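Putative D-lactate dehydrogenase (Chlamydomonas reinhardtii, PDB 4ZGS) probably reduces pyruvate to D-lactate with an NAD cofactor, as a D-isomer-specific 2-hydroxyacid dehydrogenase identified as the pyruvate reductase of the algal chloroplast. Local coordinates at residues A[292-297]-A[318-323]; A[140-145]-A[331-336]; A[83-88]-A[300-305]. One frame throughout, in Å; residues are numbered along the deposited sequence.

In the fold
All three contacts involve the C-terminal part of the nucleotide-binding domain. Contact 2 joins helix 136-151 to the end of strand 330-332, one edge strand of the six-stranded parallel sheet. Contact 1 is nested inside the loop that contact 2 closes, linking the chain after strand 286-291 to helix 319-324, just before strand 330-332. Contact 3 reaches from residues 300-305 to the turn that follows strand 81-84 of the five-stranded parallel sheet; its segments alternate along the chain with those of contacts 1 and 2. Centres of contacts 1 and 2, and of 1 and 3, are about 15 Å apart, those of 2 and 3 about 18 Å. Contacts 1 and 2 touch NAD; contact 3 joins the two sheet-bearing parts flanking the cofactor cleft.

Contact 1 of 3, residues A[292-297]-A[318-323]; sequences DVYENE and DRQFRT. With NAD (nicotinamide-adenine-dinucleotide), chain I.
Tyr294 and Phe321 make the ring pair that fastens the loop 292-297 to helix 319-324. The edge of Phe321 is turned to the face of Tyr294, the planes at 51° and the centroids 4.9 Å apart; CD1 of Phe321 lies over the centre of the tyrosine ring, and Phe321 CB adds a CH-pi contact over the same ring. Tyr294 reaches the helix because its CG stands opposite the backbone N (chi1 176°), which carries the ring toward the helix. Its CE2 comes within 3.5 Å of Asp318 OD2. Asp318 is the N-cap: its OD1 takes the Phe321 N-H at 3.0 Å in a nearly straight bond that arrives from above the carboxylate plane. The Gln320 amide, almost perpendicular to the tyrosine ring, is near the hydroxyl, but the bond is weak and the placing of OH doubtful. With an alanine at Tyr294 the Phe321 edge would probably lose the aromatic face it packs against, opening a gap between loop and helix. At the loop's start, Asp292 OD2 lies 3.0 Å from NAD O7N. The whole is a capped helix N-terminus packed on the loop after strand 286-291 of the Rossmann-type nucleotide-binding domain.

Contact 2 of 3, residues A[140-145]-A[331-336]; sequences AEHAVA and LVTPHT. With NAD (nicotinamide-adenine-dinucleotide), chain I.
His142 on helix 136-151 faces the chain that leaves strand 330-332, with the CA atoms of His142 and Thr336 8.1 Å apart. Segment 140-145 is regular helix, whereas 331-336 is strand through Val332 and then turns away, with Pro334 at the centre of an inverse gamma turn and His335 at positive phi (52°). This is the C-terminal end of the edge strand in the parallel sheet of a Rossmann-type NAD-binding domain, where the cofactor is held. The bend lets Thr333 and Thr336 both meet the imidazole, while the His335 side chain leaves on the side away from the helix and its ring reaches NAD.

The histidine side chain is turned so that CG lies beside its own carbonyl carbon (chi1 -169°), and the ring therefore projects from the helix toward the strand end. NE2 donates to Thr333 OG1 in a nearly straight bond, 167° at the hydrogen, with the oxygen almost in the ring plane, so the donor direction fixes how the imidazole is turned. The methyl Thr333 CG2 lies 3.6 Å from His142 NE2. Thr336 approaches differently: its carbonyl carbon C sits over one ring face, and its OG1 is 3.3 Å from His142 CE1. Thr333 OG1 has its strongest polar partner in Asp292, whose OD1 also accepts from Thr336 N, and that carboxylate thus ties the two threonines together beside the buried histidine. Arg152 of the third subunit packs on His142 and bonds to Thr336 O.

The His335 imidazole meets the nicotinamide carboxamide obliquely, its NE2 3.2 Å from NAD C7N and its CD2 3.2 Å from NAD N7N.

Contact 3 of 3, residues A[83-88]-A[300-305]; sequences VLFVND and LFFVDH
Phe85 holds its CG trans to the backbone N (chi1 -170°) and Phe302 holds its CG trans to the carbonyl carbon (chi1 -46°), and with these torsions the two rings meet. The first carries the Phe85 ring out toward the loop 300-305. The second, on a residue with positive phi, brings the Phe302 ring round to meet the turn 85-88. The side chains cross at about a right angle in a T-shaped pair: the edge of Phe85 is directed at the face of Phe302, the planes stand at 73° and the centroids are 5.7 Å apart. Phe85 CE2 comes over that face, 4.1 Å from Phe302 CE1.

Val86 closes in beside it. Its CG1 reaches 3.5 Å to Phe302 CE2 and 3.7 Å to Phe302 CZ, and it also rests over a face of the Phe85 ring, so this one methyl group touches both aromatic rings. Asn87 adds a looser approach, its ND2 4.2 Å from Phe302 CB.

Phe85 to Asp88 form a type I beta turn, reinforced by the Asp88 side chain: OD2 takes the N-H of Phe85 at 2.8 Å through its anti lone pair. The turn thereby holds Phe85 and Val86 just beyond strand 81-84. On the loop side, His305 NE2 donates to Leu300 O, closing 300-305 on itself. Phe302 also meets the His335 ring, and Leu168 of the third subunit packs on both phenylalanines. Such apolar packing bridges the two sheet-bearing domains of a D-2-hydroxyacid dehydrogenase, beside the cleft that holds NAD.

Contact 1 of 3, residues A[292-297]-A[318-323]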
loop_
_atom_site.group_PDB
_atom_site.type_symbol
_atom_site.label_atom_id
_atom_site.label_comp_id
_atom_site.label_asym_id
_atom_site.label_seq_id
_atom_site.Cartn_x
_atom_site.Cartn_y
_atom_site.Cartn_z
ATOM N N ASP A 292 -8.340 -11.705 -13.970
ATOM C CA ASP A 292 -8.300 -10.462 -14.728
ATOM C C ASP A 292 -9.734 -9.974 -14.945
ATOM O O ASP A 292 -9.961 -8.920 -15.528
ATOM C CB ASP A 292 -7.593 -10.674 -16.072
ATOM C CG ASP A 292 -7.233 -9.365 -16.760
ATOM O OD1 ASP A 292 -6.640 -8.526 -16.044
ATOM O OD2 ASP A 292 -7.548 -9.174 -17.989
ATOM N N VAL A 293 -10.697 -10.769 -14.491
ATOM C CA VAL A 293 -12.116 -10.544 -14.797
ATOM C C VAL A 293 -13.037 -11.004 -13.651
ATOM O O VAL A 293 -12.680 -11.915 -12.890
ATOM C CB VAL A 293 -12.530 -11.290 -16.114
ATOM C CG1 VAL A 293 -11.817 -10.683 -17.331
ATOM C CG2 VAL A 293 -12.268 -12.808 -15.997
ATOM N N TYR A 294 -14.203 -10.372 -13.542
ATOM C CA TYR A 294 -15.189 -10.627 -12.480
ATOM C C TYR A 294 -16.628 -10.429 -12.982
ATOM O O TYR A 294 -16.866 -9.548 -13.783
ATOM C CB TYR A 294 -14.904 -9.715 -11.295
ATOM C CG TYR A 294 -15.896 -9.802 -10.170
ATOM C CD1 TYR A 294 -15.799 -10.785 -9.197
ATOM C CD2 TYR A 294 -16.941 -8.888 -10.083
ATOM C CE1 TYR A 294 -16.712 -10.858 -8.157
ATOM C CE2 TYR A 294 -17.862 -8.948 -9.056
ATOM C CZ TYR A 294 -17.741 -9.938 -8.092
ATOM O OH TYR A 294 -18.649 -9.998 -7.065
ATOM N N GLU A 295 -17.594 -11.171 -12.447
ATOM C CA GLU A 295 -18.926 -11.314 -13.059
ATOM C C GLU A 295 -19.736 -10.062 -13.446
ATOM O O GLU A 295 -20.349 -10.067 -14.516
ATOM C CB GLU A 295 -19.803 -12.127 -12.117
ATOM C CG GLU A 295 -21.155 -12.495 -12.676
ATOM C CD GLU A 295 -22.055 -13.085 -11.606
ATOM O OE1 GLU A 295 -21.560 -13.316 -10.480
ATOM O OE2 GLU A 295 -23.254 -13.303 -11.883
ATOM N N ASN A 296 -19.798 -9.020 -12.623
ATOM C CA ASN A 296 -20.430 -7.782 -13.116
ATOM C C ASN A 296 -19.358 -6.714 -13.224
ATOM O O ASN A 296 -18.944 -6.133 -12.243
ATOM C CB ASN A 296 -21.606 -7.317 -12.230
ATOM C CG ASN A 296 -22.432 -6.156 -12.871
ATOM O OD1 ASN A 296 -21.963 -5.451 -13.769
ATOM N ND2 ASN A 296 -23.678 -5.995 -12.422
ATOM N N GLU A 297 -18.913 -6.452 -14.438
ATOM C CA GLU A 297 -17.843 -5.493 -14.629
ATOM C C GLU A 297 -18.332 -4.108 -14.990
ATOM O O GLU A 297 -17.548 -3.164 -14.947
ATOM C CB GLU A 297 -16.931 -5.973 -15.761
ATOM C CG GLU A 297 -16.171 -7.235 -15.460
ATOM C CD GLU A 297 -15.437 -7.766 -16.671
ATOM O OE1 GLU A 297 -15.583 -7.176 -17.762
ATOM O OE2 GLU A 297 -14.712 -8.771 -16.527
ATOM N N ASP A 318 -19.547 -2.595 -4.486
ATOM C CA ASP A 318 -19.732 -4.038 -4.668
ATOM C C ASP A 318 -19.126 -4.705 -3.446
ATOM O O ASP A 318 -17.921 -4.756 -3.291
ATOM C CB ASP A 318 -19.062 -4.510 -5.956
ATOM C CG ASP A 318 -19.392 -5.955 -6.311
ATOM O OD1 ASP A 318 -19.539 -6.808 -5.410
ATOM O OD2 ASP A 318 -19.489 -6.244 -7.520
ATOM N N ARG A 319 -19.963 -5.173 -2.546
ATOM C CA ARG A 319 -19.433 -5.614 -1.272
ATOM C C ARG A 319 -18.690 -6.923 -1.472
ATOM O O ARG A 319 -17.633 -7.141 -0.883
ATOM C CB ARG A 319 -20.519 -5.758 -0.204
ATOM C CG ARG A 319 -19.917 -6.125 1.151
ATOM C CD ARG A 319 -21.006 -6.534 2.135
ATOM N NE ARG A 319 -21.980 -5.466 2.312
ATOM C CZ ARG A 319 -23.103 -5.605 2.995
ATOM N NH1 ARG A 319 -23.375 -6.766 3.577
ATOM N NH2 ARG A 319 -23.948 -4.593 3.087
ATOM N N GLN A 320 -19.246 -7.801 -2.295
ATOM C CA GLN A 320 -18.611 -9.098 -2.458
ATOM C C GLN A 320 -17.292 -9.034 -3.247
ATOM O O GLN A 320 -16.337 -9.714 -2.862
ATOM C CB GLN A 320 -19.600 -10.104 -3.044
ATOM C CG GLN A 320 -19.576 -10.342 -4.515
ATOM C CD GLN A 320 -20.344 -11.607 -4.861
ATOM O OE1 GLN A 320 -20.527 -12.479 -4.008
ATOM N NE2 GLN A 320 -20.844 -11.690 -6.089
ATOM N N PHE A 321 -17.176 -8.169 -4.252
ATOM C CA PHE A 321 -15.869 -7.952 -4.885
ATOM C C PHE A 321 -14.823 -7.397 -3.887
ATOM O O PHE A 321 -13.702 -7.914 -3.783
ATOM C CB PHE A 321 -15.998 -7.006 -6.077
ATOM C CG PHE A 321 -14.707 -6.786 -6.844
ATOM C CD1 PHE A 321 -14.074 -7.833 -7.519
ATOM C CD2 PHE A 321 -14.130 -5.522 -6.901
ATOM C CE1 PHE A 321 -12.894 -7.623 -8.256
ATOM C CE2 PHE A 321 -12.936 -5.312 -7.618
ATOM C CZ PHE A 321 -12.321 -6.375 -8.299
ATOM N N ARG A 322 -15.188 -6.362 -3.140
ATOM C CA ARG A 322 -14.247 -5.753 -2.183
ATOM C C ARG A 322 -13.802 -6.769 -1.109
ATOM O O ARG A 322 -12.643 -6.792 -0.659
ATOM C CB ARG A 322 -14.884 -4.498 -1.536
ATOM C CG ARG A 322 -15.252 -3.350 -2.531
ATOM C CD ARG A 322 -13.998 -2.874 -3.275
ATOM N NE ARG A 322 -13.037 -2.234 -2.374
ATOM C CZ ARG A 322 -11.775 -1.939 -2.691
ATOM N NH1 ARG A 322 -11.276 -2.240 -3.893
ATOM N NH2 ARG A 322 -10.994 -1.364 -1.789
ATOM N N THR A 323 -14.736 -7.622 -0.718
ATOM C CA THR A 323 -14.446 -8.696 0.203
ATOM C C THR A 323 -13.435 -9.669 -0.420
ATOM O O THR A 323 -12.462 -10.067 0.222
ATOM C CB THR A 323 -15.754 -9.425 0.597
ATOM O OG1 THR A 323 -16.587 -8.516 1.322
ATOM C CG2 THR A 323 -15.488 -10.653 1.469
HETATM P PA NAD I . -11.189 -18.733 -29.530
HETATM O O1A NAD I . -12.389 -18.939 -30.374
HETATM O O2A NAD I . -10.134 -19.164 -30.481
HETATM O O5B NAD I . -11.219 -19.638 -28.208
HETATM C C5B NAD I . -12.434 -20.167 -27.679
HETATM C C4B NAD I . -12.417 -21.663 -27.685
HETATM O O4B NAD I . -13.308 -22.211 -26.609
HETATM C C3B NAD I . -12.904 -22.219 -28.975
HETATM O O3B NAD I . -11.959 -23.173 -29.534
HETATM C C2B NAD I . -14.155 -22.911 -28.687
HETATM O O2B NAD I . -14.296 -24.064 -29.559
HETATM C C1B NAD I . -14.050 -23.332 -27.273
HETATM N N9A NAD I . -15.285 -23.627 -26.667
HETATM C C8A NAD I . -16.586 -23.329 -27.170
HETATM N N7A NAD I . -17.563 -23.804 -26.278
HETATM C C5A NAD I . -16.885 -24.399 -25.236
HETATM C C6A NAD I . -17.243 -25.066 -24.023
HETATM N N6A NAD I . -18.601 -25.241 -23.657
HETATM N N1A NAD I . -16.326 -25.498 -23.281
HETATM C C2A NAD I . -15.120 -25.424 -23.463
HETATM N N3A NAD I . -14.612 -24.858 -24.502
HETATM C C4A NAD I . -15.437 -24.292 -25.487
HETATM O O3 NAD I . -10.992 -17.187 -29.150
HETATM P PN NAD I . -9.773 -16.614 -28.287
HETATM O O1N NAD I . -8.920 -15.683 -29.065
HETATM O O2N NAD I . -8.818 -17.688 -27.924
HETATM O O5D NAD I . -10.337 -15.916 -26.966
HETATM C C5D NAD I . -11.371 -14.926 -27.005
HETATM C C4D NAD I . -11.692 -14.634 -25.587
HETATM O O4D NAD I . -10.631 -13.799 -24.979
HETATM C C3D NAD I . -12.921 -13.848 -25.420
HETATM O O3D NAD I . -14.101 -14.684 -25.537
HETATM C C2D NAD I . -12.766 -13.328 -24.064
HETATM O O2D NAD I . -13.267 -14.315 -23.128
HETATM C C1D NAD I . -11.311 -13.128 -23.850
HETATM N N1N NAD I . -10.994 -11.755 -23.798
HETATM C C2N NAD I . -10.168 -11.259 -22.761
HETATM C C3N NAD I . -9.864 -9.900 -22.694
HETATM C C7N NAD I . -8.978 -9.367 -21.572
HETATM O O7N NAD I . -9.026 -9.866 -20.461
HETATM N N7N NAD I . -8.102 -8.274 -21.801
HETATM C C4N NAD I . -10.382 -9.020 -23.662
HETATM C C5N NAD I . -11.209 -9.509 -24.694
HETATM C C6N NAD I . -11.511 -10.865 -24.764
#

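Contact 2 of 3, residues A[140-145]-A[331-336]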
loop_
_atom_site.group_PDB
_atom_site.type_symbol
_atom_site.label_atom_id
_atom_site.label_comp_id
_atom_site.label_asym_id
_atom_site.label_seq_id
_atom_site.Cartn_x
_atom_site.Cartn_y
_atom_site.Cartn_z
ATOM N N ALA A 140 -2.494 -14.953 -22.919
ATOM C CA ALA A 140 -1.961 -16.207 -22.352
ATOM C C ALA A 140 -0.783 -15.907 -21.430
ATOM O O ALA A 140 -0.675 -16.488 -20.389
ATOM C CB ALA A 140 -1.537 -17.169 -23.439
ATOM N N GLU A 141 0.115 -15.014 -21.820
ATOM C CA GLU A 141 1.212 -14.672 -20.938
ATOM C C GLU A 141 0.683 -13.975 -19.647
ATOM O O GLU A 141 1.363 -13.962 -18.639
ATOM C CB GLU A 141 2.217 -13.779 -21.659
ATOM C CG GLU A 141 2.929 -14.503 -22.803
ATOM C CD GLU A 141 3.945 -13.653 -23.545
ATOM O OE1 GLU A 141 4.149 -12.476 -23.179
ATOM O OE2 GLU A 141 4.556 -14.181 -24.494
ATOM N N HIS A 142 -0.511 -13.382 -19.677
ATOM C CA HIS A 142 -0.967 -12.707 -18.480
ATOM C C HIS A 142 -1.433 -13.689 -17.410
ATOM O O HIS A 142 -1.114 -13.536 -16.233
ATOM C CB HIS A 142 -2.075 -11.715 -18.803
ATOM C CG HIS A 142 -2.404 -10.813 -17.665
ATOM N ND1 HIS A 142 -1.609 -9.735 -17.337
ATOM C CD2 HIS A 142 -3.454 -10.784 -16.809
ATOM C CE1 HIS A 142 -2.136 -9.104 -16.306
ATOM N NE2 HIS A 142 -3.250 -9.727 -15.963
ATOM N N ALA A 143 -2.196 -14.689 -17.829
ATOM C CA ALA A 143 -2.585 -15.768 -16.938
ATOM C C ALA A 143 -1.354 -16.467 -16.334
ATOM O O ALA A 143 -1.338 -16.837 -15.138
ATOM C CB ALA A 143 -3.441 -16.759 -17.671
ATOM N N VAL A 144 -0.327 -16.646 -17.161
ATOM C CA VAL A 144 0.882 -17.316 -16.709
ATOM C C VAL A 144 1.552 -16.378 -15.697
ATOM O O VAL A 144 2.176 -16.814 -14.730
ATOM C CB VAL A 144 1.834 -17.672 -17.896
ATOM C CG1 VAL A 144 3.095 -18.334 -17.393
ATOM C CG2 VAL A 144 1.137 -18.620 -18.827
ATOM N N ALA A 145 1.445 -15.082 -15.955
ATOM C CA ALA A 145 1.968 -14.059 -15.048
ATOM C C ALA A 145 1.324 -14.180 -13.657
ATOM O O ALA A 145 2.002 -14.197 -12.645
ATOM C CB ALA A 145 1.721 -12.686 -15.639
ATOM N N LEU A 331 -5.390 -12.656 -6.180
ATOM C CA LEU A 331 -4.748 -11.572 -6.911
ATOM C C LEU A 331 -5.624 -11.200 -8.090
ATOM O O LEU A 331 -6.096 -12.077 -8.813
ATOM C CB LEU A 331 -3.340 -11.927 -7.355
ATOM C CG LEU A 331 -2.714 -11.036 -8.440
ATOM C CD1 LEU A 331 -2.996 -9.585 -8.271
ATOM C CD2 LEU A 331 -1.207 -11.253 -8.412
ATOM N N VAL A 332 -5.937 -9.906 -8.189
ATOM C CA VAL A 332 -6.842 -9.383 -9.207
ATOM C C VAL A 332 -6.219 -8.235 -9.977
ATOM O O VAL A 332 -5.815 -7.238 -9.371
ATOM C CB VAL A 332 -8.129 -8.894 -8.573
ATOM C CG1 VAL A 332 -8.985 -8.161 -9.581
ATOM C CG2 VAL A 332 -8.872 -10.067 -7.999
ATOM N N THR A 333 -6.224 -8.343 -11.309
ATOM C CA THR A 333 -5.808 -7.248 -12.206
ATOM C C THR A 333 -7.052 -6.695 -12.872
ATOM O O THR A 333 -8.057 -7.394 -13.024
ATOM C CB THR A 333 -4.830 -7.706 -13.327
ATOM O OG1 THR A 333 -5.372 -8.865 -13.973
ATOM C CG2 THR A 333 -3.413 -8.015 -12.790
ATOM N N PRO A 334 -6.993 -5.422 -13.259
ATOM C CA PRO A 334 -8.159 -4.709 -13.780
ATOM C C PRO A 334 -8.295 -4.849 -15.307
ATOM O O PRO A 334 -8.088 -3.879 -16.034
ATOM C CB PRO A 334 -7.886 -3.262 -13.353
ATOM C CG PRO A 334 -6.388 -3.157 -13.425
ATOM C CD PRO A 334 -5.836 -4.531 -13.064
ATOM N N HIS A 335 -8.625 -6.054 -15.775
ATOM C CA HIS A 335 -8.806 -6.330 -17.207
ATOM C C HIS A 335 -7.604 -5.873 -18.045
ATOM O O HIS A 335 -7.741 -5.151 -19.030
ATOM C CB HIS A 335 -10.088 -5.652 -17.705
ATOM C CG HIS A 335 -10.732 -6.361 -18.858
ATOM N ND1 HIS A 335 -11.994 -6.910 -18.787
ATOM C CD2 HIS A 335 -10.281 -6.622 -20.109
ATOM C CE1 HIS A 335 -12.297 -7.470 -19.944
ATOM N NE2 HIS A 335 -11.274 -7.309 -20.763
ATOM N N THR A 336 -6.409 -6.206 -17.597
ATOM C CA THR A 336 -5.209 -5.822 -18.323
ATOM C C THR A 336 -4.556 -6.942 -19.159
ATOM O O THR A 336 -3.490 -6.723 -19.721
ATOM C CB THR A 336 -4.166 -5.261 -17.353
ATOM O OG1 THR A 336 -3.806 -6.285 -16.409
ATOM C CG2 THR A 336 -4.742 -4.084 -16.595
HETATM P PA NAD I . -11.189 -18.733 -29.530
HETATM O O1A NAD I . -12.389 -18.939 -30.374
HETATM O O2A NAD I . -10.134 -19.164 -30.481
HETATM O O5B NAD I . -11.219 -19.638 -28.208
HETATM C C5B NAD I . -12.434 -20.167 -27.679
HETATM C C4B NAD I . -12.417 -21.663 -27.685
HETATM O O4B NAD I . -13.308 -22.211 -26.609
HETATM C C3B NAD I . -12.904 -22.219 -28.975
HETATM O O3B NAD I . -11.959 -23.173 -29.534
HETATM C C2B NAD I . -14.155 -22.911 -28.687
HETATM O O2B NAD I . -14.296 -24.064 -29.559
HETATM C C1B NAD I . -14.050 -23.332 -27.273
HETATM N N9A NAD I . -15.285 -23.627 -26.667
HETATM C C8A NAD I . -16.586 -23.329 -27.170
HETATM N N7A NAD I . -17.563 -23.804 -26.278
HETATM C C5A NAD I . -16.885 -24.399 -25.236
HETATM C C6A NAD I . -17.243 -25.066 -24.023
HETATM N N6A NAD I . -18.601 -25.241 -23.657
HETATM N N1A NAD I . -16.326 -25.498 -23.281
HETATM C C2A NAD I . -15.120 -25.424 -23.463
HETATM N N3A NAD I . -14.612 -24.858 -24.502
HETATM C C4A NAD I . -15.437 -24.292 -25.487
HETATM O O3 NAD I . -10.992 -17.187 -29.150
HETATM P PN NAD I . -9.773 -16.614 -28.287
HETATM O O1N NAD I . -8.920 -15.683 -29.065
HETATM O O2N NAD I . -8.818 -17.688 -27.924
HETATM O O5D NAD I . -10.337 -15.916 -26.966
HETATM C C5D NAD I . -11.371 -14.926 -27.005
HETATM C C4D NAD I . -11.692 -14.634 -25.587
HETATM O O4D NAD I . -10.631 -13.799 -24.979
HETATM C C3D NAD I . -12.921 -13.848 -25.420
HETATM O O3D NAD I . -14.101 -14.684 -25.537
HETATM C C2D NAD I . -12.766 -13.328 -24.064
HETATM O O2D NAD I . -13.267 -14.315 -23.128
HETATM C C1D NAD I . -11.311 -13.128 -23.850
HETATM N N1N NAD I . -10.994 -11.755 -23.798
HETATM C C2N NAD I . -10.168 -11.259 -22.761
HETATM C C3N NAD I . -9.864 -9.900 -22.694
HETATM C C7N NAD I . -8.978 -9.367 -21.572
HETATM O O7N NAD I . -9.026 -9.866 -20.461
HETATM N N7N NAD I . -8.102 -8.274 -21.801
HETATM C C4N NAD I . -10.382 -9.020 -23.662
HETATM C C5N NAD I . -11.209 -9.509 -24.694
HETATM C C6N NAD I . -11.511 -10.865 -24.764
#

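Contact 3 of 3, residues A[83-88]-A[300-305]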
loop_
_atom_site.group_PDB
_atom_site.type_symbol
_atom_site.label_atom_id
_atom_site.label_comp_id
_atom_site.label_asym_id
_atom_site.label_seq_id
_atom_site.Cartn_x
_atom_site.Cartn_y
_atom_site.Cartn_z
ATOM N N VAL A 83 -14.413 6.973 -32.623
ATOM C CA VAL A 83 -13.709 5.827 -32.075
ATOM C C VAL A 83 -14.024 5.639 -30.594
ATOM O O VAL A 83 -13.784 6.518 -29.755
ATOM C CB VAL A 83 -12.199 5.929 -32.264
ATOM C CG1 VAL A 83 -11.550 4.641 -31.766
ATOM C CG2 VAL A 83 -11.859 6.134 -33.734
ATOM N N LEU A 84 -14.506 4.441 -30.290
ATOM C CA LEU A 84 -15.090 4.094 -29.007
ATOM C C LEU A 84 -14.416 2.850 -28.442
ATOM O O LEU A 84 -13.757 2.098 -29.156
ATOM C CB LEU A 84 -16.591 3.812 -29.163
ATOM C CG LEU A 84 -17.639 4.910 -29.309
ATOM C CD1 LEU A 84 -17.129 6.013 -30.198
ATOM C CD2 LEU A 84 -18.918 4.312 -29.877
ATOM N N PHE A 85 -14.623 2.628 -27.153
ATOM C CA PHE A 85 -14.040 1.520 -26.433
ATOM C C PHE A 85 -15.179 0.864 -25.673
ATOM O O PHE A 85 -16.328 1.321 -25.759
ATOM C CB PHE A 85 -12.904 1.995 -25.524
ATOM C CG PHE A 85 -12.095 0.886 -24.912
ATOM C CD1 PHE A 85 -11.587 -0.152 -25.693
ATOM C CD2 PHE A 85 -11.814 0.900 -23.543
ATOM C CE1 PHE A 85 -10.838 -1.178 -25.124
ATOM C CE2 PHE A 85 -11.062 -0.107 -22.966
ATOM C CZ PHE A 85 -10.566 -1.156 -23.762
ATOM N N VAL A 86 -14.871 -0.222 -24.969
ATOM C CA VAL A 86 -15.885 -1.038 -24.319
ATOM C C VAL A 86 -16.674 -0.232 -23.283
ATOM O O VAL A 86 -17.868 -0.462 -23.103
ATOM C CB VAL A 86 -15.243 -2.283 -23.651
ATOM C CG1 VAL A 86 -14.320 -1.861 -22.527
ATOM C CG2 VAL A 86 -16.302 -3.260 -23.156
ATOM N N ASN A 87 -16.005 0.693 -22.596
ATOM C CA ASN A 87 -16.633 1.517 -21.553
ATOM C C ASN A 87 -17.515 2.688 -22.033
ATOM O O ASN A 87 -18.124 3.360 -21.214
ATOM C CB ASN A 87 -15.568 2.073 -20.592
ATOM C CG ASN A 87 -14.561 2.992 -21.282
ATOM O OD1 ASN A 87 -14.434 3.010 -22.513
ATOM N ND2 ASN A 87 -13.840 3.772 -20.474
ATOM N N ASP A 88 -17.486 3.006 -23.329
ATOM C CA ASP A 88 -18.263 4.124 -23.920
ATOM C C ASP A 88 -19.741 3.801 -24.152
ATOM O O ASP A 88 -20.064 2.667 -24.450
ATOM C CB ASP A 88 -17.600 4.543 -25.222
ATOM C CG ASP A 88 -16.282 5.251 -24.987
ATOM O OD1 ASP A 88 -16.240 6.225 -24.195
ATOM O OD2 ASP A 88 -15.264 4.782 -25.549
ATOM N N LEU A 300 -17.960 -0.831 -13.067
ATOM C CA LEU A 300 -16.886 -1.157 -12.119
ATOM C C LEU A 300 -15.485 -1.003 -12.738
ATOM O O LEU A 300 -14.652 -0.252 -12.228
ATOM C CB LEU A 300 -17.068 -2.574 -11.568
ATOM C CG LEU A 300 -16.133 -3.038 -10.442
ATOM C CD1 LEU A 300 -16.272 -2.180 -9.189
ATOM C CD2 LEU A 300 -16.313 -4.537 -10.121
ATOM N N PHE A 301 -15.193 -1.757 -13.789
ATOM C CA PHE A 301 -13.859 -1.686 -14.395
ATOM C C PHE A 301 -13.594 -0.458 -15.294
ATOM O O PHE A 301 -14.509 0.213 -15.778
ATOM C CB PHE A 301 -13.559 -2.960 -15.174
ATOM C CG PHE A 301 -13.066 -4.094 -14.322
ATOM C CD1 PHE A 301 -13.812 -4.559 -13.250
ATOM C CD2 PHE A 301 -11.835 -4.697 -14.588
ATOM C CE1 PHE A 301 -13.343 -5.625 -12.461
ATOM C CE2 PHE A 301 -11.364 -5.760 -13.811
ATOM C CZ PHE A 301 -12.119 -6.223 -12.747
ATOM N N PHE A 302 -12.311 -0.191 -15.503
ATOM C CA PHE A 302 -11.840 0.936 -16.306
ATOM C C PHE A 302 -12.184 2.300 -15.702
ATOM O O PHE A 302 -12.109 3.326 -16.373
ATOM C CB PHE A 302 -12.440 0.877 -17.705
ATOM C CG PHE A 302 -12.390 -0.475 -18.357
ATOM C CD1 PHE A 302 -11.189 -1.002 -18.805
ATOM C CD2 PHE A 302 -13.560 -1.190 -18.574
ATOM C CE1 PHE A 302 -11.153 -2.232 -19.430
ATOM C CE2 PHE A 302 -13.533 -2.415 -19.211
ATOM C CZ PHE A 302 -12.330 -2.942 -19.641
ATOM N N VAL A 303 -12.481 2.310 -14.417
ATOM C CA VAL A 303 -12.742 3.539 -13.697
ATOM C C VAL A 303 -11.845 3.584 -12.468
ATOM O O VAL A 303 -11.668 2.570 -11.786
ATOM C CB VAL A 303 -14.188 3.661 -13.228
ATOM C CG1 VAL A 303 -14.318 4.900 -12.354
ATOM C CG2 VAL A 303 -15.149 3.723 -14.401
ATOM N N ASP A 304 -11.266 4.747 -12.188
ATOM C CA ASP A 304 -10.607 4.905 -10.916
ATOM C C ASP A 304 -11.610 5.493 -9.936
ATOM O O ASP A 304 -11.861 6.683 -9.946
ATOM C CB ASP A 304 -9.391 5.827 -11.032
ATOM C CG ASP A 304 -8.786 6.162 -9.671
ATOM O OD1 ASP A 304 -9.143 5.523 -8.655
ATOM O OD2 ASP A 304 -7.967 7.092 -9.606
ATOM N N HIS A 305 -12.105 4.670 -9.027
ATOM C CA HIS A 305 -13.122 5.116 -8.073
ATOM C C HIS A 305 -12.519 5.930 -6.930
ATOM O O HIS A 305 -13.264 6.468 -6.130
ATOM C CB HIS A 305 -13.900 3.930 -7.502
ATOM C CG HIS A 305 -14.603 3.127 -8.552
ATOM N ND1 HIS A 305 -15.795 3.519 -9.117
ATOM C CD2 HIS A 305 -14.273 1.956 -9.149
ATOM C CE1 HIS A 305 -16.175 2.629 -10.018
ATOM N NE2 HIS A 305 -15.271 1.668 -10.051
#